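Local coordinates for protein sulfite reductase [ferredoxin] (Mycobacterium tuberculosis, PDB 1ZJ8) that catalyses the six-electron reduction of sulfite to sulfide with electrons from ferredoxin, probably for sulfur assimilation, using a siroheme and a [4Fe-4S] cluster, at residues Y535-H546 / W556-R566. Sequence-based numbering, arbitrary orientation.
Sequences YIDRVVRNFVKH and WVIRAEEDDLR
The end of helix 553-559 meets helix 532-545 where Trp556 lies by Phe543; the chain moves on past His546, then doubles back until Asp564 lies by Asn542 and Leu565 by Val539, the closest approach (5.8 Å between the CA atoms of Val539 and Leu565). The indole of Trp556 lies against the helix: CA of Phe543 sits 3.7 Å from the centroid of its six-membered ring, almost on the normal, in a CH-pi contact. The Phe543 ring turns its edge to the same face in an offset edge-to-face pair, planes at 63°, with CD1 3.4 Å from Trp556 CE3; CG anti to the backbone N (chi1 173°) carries the ring there, and Phe553 meets it too. CB of Ala560 sits over the rim of the indole's opposite face.

Three side chains of the helix bind oxygens of the last three residues. Asn542 ND2 reaches Asp564 O (3.1 Å) from above the carbonyl plane, Tyr535 OH gives a bond to Leu565 O (3.1 Å), and Arg538 NE meets Arg566 O, part of the chain-terminal carboxylate, on an in-plane lone pair (2.8 Å, 163°). Over one face of the His546 ring stands OD2 of Asp564. Tyr535 and Leu565 both also pack on Leu508 of strand 500-508. Away from both cofactors, Trp556 thus joins two helices, while side-chain donors hold a C-terminus whose own helical bonds are weak, the Arg538 bond probably reinforced by charge.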
# COMPACT_ATOMS: atom_id res chain seq x y z
N TYR A 535 3.18 25.11 -8.25
CA TYR A 535 4.00 24.98 -7.06
C TYR A 535 5.21 24.06 -7.25
O TYR A 535 6.33 24.42 -6.91
CB TYR A 535 3.15 24.46 -5.89
CG TYR A 535 4.01 24.07 -4.72
CD1 TYR A 535 4.32 25.00 -3.74
CD2 TYR A 535 4.54 22.80 -4.62
CE1 TYR A 535 5.12 24.66 -2.69
CE2 TYR A 535 5.34 22.45 -3.58
CZ TYR A 535 5.63 23.38 -2.61
OH TYR A 535 6.44 23.02 -1.55
N ILE A 536 4.96 22.86 -7.78
CA ILE A 536 6.03 21.90 -8.05
C ILE A 536 7.09 22.52 -8.96
O ILE A 536 8.29 22.40 -8.70
CB ILE A 536 5.51 20.62 -8.78
CG1 ILE A 536 4.51 19.84 -7.94
CG2 ILE A 536 6.67 19.69 -9.13
CD1 ILE A 536 5.06 19.39 -6.67
N ASP A 537 6.64 23.16 -10.04
CA ASP A 537 7.52 23.85 -10.97
C ASP A 537 8.37 24.88 -10.24
O ASP A 537 9.60 24.87 -10.35
CB ASP A 537 6.69 24.52 -12.06
CG ASP A 537 7.53 25.35 -13.04
OD1 ASP A 537 7.78 24.88 -14.17
OD2 ASP A 537 7.94 26.47 -12.68
N ARG A 538 7.70 25.77 -9.48
CA ARG A 538 8.38 26.81 -8.72
C ARG A 538 9.48 26.18 -7.87
O ARG A 538 10.65 26.51 -8.04
CB ARG A 538 7.37 27.55 -7.85
CG ARG A 538 7.90 28.74 -7.06
CD ARG A 538 6.75 29.67 -6.63
NE ARG A 538 5.70 29.01 -5.84
CZ ARG A 538 4.42 28.80 -6.22
NH1 ARG A 538 3.96 29.15 -7.42
NH2 ARG A 538 3.59 28.20 -5.37
N VAL A 539 9.10 25.24 -7.01
CA VAL A 539 10.01 24.69 -6.00
C VAL A 539 11.16 23.90 -6.60
O VAL A 539 12.30 23.96 -6.13
CB VAL A 539 9.25 23.81 -4.96
CG1 VAL A 539 9.02 22.38 -5.46
CG2 VAL A 539 10.01 23.78 -3.64
N VAL A 540 10.87 23.16 -7.66
CA VAL A 540 11.87 22.33 -8.31
C VAL A 540 12.86 23.21 -9.06
O VAL A 540 14.04 22.90 -9.14
CB VAL A 540 11.21 21.27 -9.24
CG1 VAL A 540 12.25 20.58 -10.12
CG2 VAL A 540 10.42 20.23 -8.43
N ARG A 541 12.39 24.32 -9.61
CA ARG A 541 13.29 25.27 -10.24
C ARG A 541 14.19 25.95 -9.20
O ARG A 541 15.38 26.08 -9.43
CB ARG A 541 12.49 26.28 -11.04
CG ARG A 541 11.81 25.64 -12.24
CD ARG A 541 11.24 26.68 -13.18
NE ARG A 541 10.59 26.01 -14.30
CZ ARG A 541 11.25 25.37 -15.26
NH1 ARG A 541 12.57 25.33 -15.26
NH2 ARG A 541 10.57 24.77 -16.22
N ASN A 542 13.61 26.37 -8.07
CA ASN A 542 14.38 26.87 -6.93
C ASN A 542 15.39 25.82 -6.47
O ASN A 542 16.53 26.15 -6.07
CB ASN A 542 13.46 27.22 -5.75
CG ASN A 542 12.66 28.50 -5.97
OD1 ASN A 542 12.68 29.10 -7.05
ND2 ASN A 542 11.93 28.92 -4.93
N PHE A 543 14.99 24.55 -6.53
CA PHE A 543 15.91 23.47 -6.17
C PHE A 543 17.13 23.46 -7.08
O PHE A 543 18.24 23.35 -6.59
CB PHE A 543 15.23 22.09 -6.16
CG PHE A 543 16.19 20.94 -5.97
CD1 PHE A 543 16.95 20.84 -4.82
CD2 PHE A 543 16.34 19.96 -6.93
CE1 PHE A 543 17.84 19.78 -4.64
CE2 PHE A 543 17.23 18.90 -6.75
CZ PHE A 543 17.98 18.81 -5.60
N VAL A 544 16.93 23.61 -8.39
CA VAL A 544 18.07 23.52 -9.33
C VAL A 544 18.89 24.84 -9.38
O VAL A 544 19.98 24.87 -9.92
CB VAL A 544 17.63 23.03 -10.75
CG1 VAL A 544 18.79 22.38 -11.49
CG2 VAL A 544 16.50 22.03 -10.64
N LYS A 545 18.38 25.92 -8.79
CA LYS A 545 19.12 27.17 -8.68
C LYS A 545 20.05 27.09 -7.47
O LYS A 545 21.25 26.87 -7.62
CB LYS A 545 18.16 28.37 -8.59
CG LYS A 545 18.83 29.73 -8.52
CD LYS A 545 19.56 30.05 -9.83
CE LYS A 545 20.21 31.42 -9.77
NZ LYS A 545 19.27 32.43 -9.21
N HIS A 546 19.46 27.20 -6.27
CA HIS A 546 20.18 27.26 -5.01
C HIS A 546 20.82 25.90 -4.64
O HIS A 546 20.99 25.57 -3.47
CB HIS A 546 19.22 27.71 -3.90
CG HIS A 546 18.62 29.07 -4.12
ND1 HIS A 546 17.39 29.26 -4.71
CD2 HIS A 546 19.09 30.31 -3.81
CE1 HIS A 546 17.13 30.56 -4.78
NE2 HIS A 546 18.14 31.22 -4.23
N TRP A 556 18.69 19.38 0.30
CA TRP A 556 18.54 20.81 0.05
C TRP A 556 17.41 21.44 0.89
O TRP A 556 17.43 22.62 1.22
CB TRP A 556 18.31 21.02 -1.45
CG TRP A 556 18.03 22.42 -1.79
CD1 TRP A 556 18.92 23.44 -1.82
CD2 TRP A 556 16.76 22.97 -2.12
NE1 TRP A 556 18.28 24.61 -2.15
CE2 TRP A 556 16.95 24.35 -2.35
CE3 TRP A 556 15.47 22.43 -2.26
CZ2 TRP A 556 15.90 25.21 -2.70
CZ3 TRP A 556 14.42 23.29 -2.61
CH2 TRP A 556 14.65 24.66 -2.83
N VAL A 557 16.44 20.61 1.25
CA VAL A 557 15.30 21.00 2.06
C VAL A 557 15.71 21.30 3.52
O VAL A 557 14.97 21.96 4.26
CB VAL A 557 14.22 19.86 1.97
CG1 VAL A 557 13.10 20.05 2.95
CG2 VAL A 557 13.66 19.80 0.58
N ILE A 558 16.89 20.85 3.93
CA ILE A 558 17.40 21.22 5.25
C ILE A 558 17.64 22.73 5.34
O ILE A 558 17.27 23.35 6.34
CB ILE A 558 18.69 20.42 5.64
CG1 ILE A 558 19.92 20.89 4.81
CG2 ILE A 558 18.38 18.90 5.62
CD1 ILE A 558 21.10 19.85 4.65
N ARG A 559 18.19 23.34 4.29
CA ARG A 559 18.81 24.66 4.44
C ARG A 559 18.18 25.84 3.69
O ARG A 559 18.21 26.97 4.20
CB ARG A 559 20.29 24.55 4.08
CG ARG A 559 20.57 24.04 2.69
CD ARG A 559 21.83 24.68 2.17
NE ARG A 559 22.03 24.43 0.75
CZ ARG A 559 22.63 23.35 0.24
NH1 ARG A 559 23.07 22.37 1.03
NH2 ARG A 559 22.76 23.26 -1.09
N ALA A 560 17.62 25.64 2.51
CA ALA A 560 17.11 26.78 1.75
C ALA A 560 16.10 27.59 2.57
O ALA A 560 15.42 27.06 3.45
CB ALA A 560 16.51 26.32 0.44
N GLU A 561 16.01 28.88 2.28
CA GLU A 561 15.11 29.75 3.03
C GLU A 561 13.67 29.29 2.86
O GLU A 561 13.31 28.70 1.84
CB GLU A 561 15.28 31.20 2.58
CG GLU A 561 16.70 31.75 2.77
CD GLU A 561 17.00 32.94 1.86
OE1 GLU A 561 16.54 32.94 0.69
OE2 GLU A 561 17.71 33.87 2.31
N GLU A 562 12.84 29.54 3.86
CA GLU A 562 11.43 29.15 3.81
C GLU A 562 10.66 29.77 2.66
O GLU A 562 9.62 29.25 2.27
CB GLU A 562 10.74 29.53 5.13
CG GLU A 562 9.86 28.43 5.71
CD GLU A 562 10.19 28.14 7.17
OE1 GLU A 562 10.63 29.08 7.89
OE2 GLU A 562 10.03 26.98 7.60
N ASP A 563 11.15 30.89 2.13
CA ASP A 563 10.55 31.51 0.93
C ASP A 563 10.77 30.63 -0.29
O ASP A 563 9.88 30.51 -1.13
CB ASP A 563 11.17 32.87 0.60
CG ASP A 563 11.24 33.79 1.79
OD1 ASP A 563 11.99 33.47 2.75
OD2 ASP A 563 10.56 34.85 1.76
N ASP A 564 11.95 30.02 -0.39
CA ASP A 564 12.28 29.15 -1.52
C ASP A 564 11.48 27.83 -1.57
O ASP A 564 11.61 27.06 -2.52
CB ASP A 564 13.77 28.80 -1.53
CG ASP A 564 14.65 29.97 -1.94
OD1 ASP A 564 14.14 31.09 -2.16
OD2 ASP A 564 15.88 29.74 -2.05
N LEU A 565 10.67 27.57 -0.54
CA LEU A 565 9.92 26.32 -0.43
C LEU A 565 8.39 26.52 -0.48
O LEU A 565 7.64 25.59 -0.19
CB LEU A 565 10.30 25.58 0.87
CG LEU A 565 11.77 25.21 1.18
CD1 LEU A 565 11.85 24.60 2.57
CD2 LEU A 565 12.39 24.24 0.16
N ARG A 566 7.93 27.71 -0.86
CA ARG A 566 6.50 28.03 -0.81
C ARG A 566 5.83 28.06 -2.18
O ARG A 566 6.37 28.61 -3.12
CB ARG A 566 6.30 29.37 -0.13
CG ARG A 566 6.53 29.27 1.35
CD ARG A 566 6.08 30.51 2.09
NE ARG A 566 5.60 30.12 3.40
CZ ARG A 566 4.93 30.92 4.23
NH1 ARG A 566 4.67 32.19 3.91
NH2 ARG A 566 4.53 30.42 5.39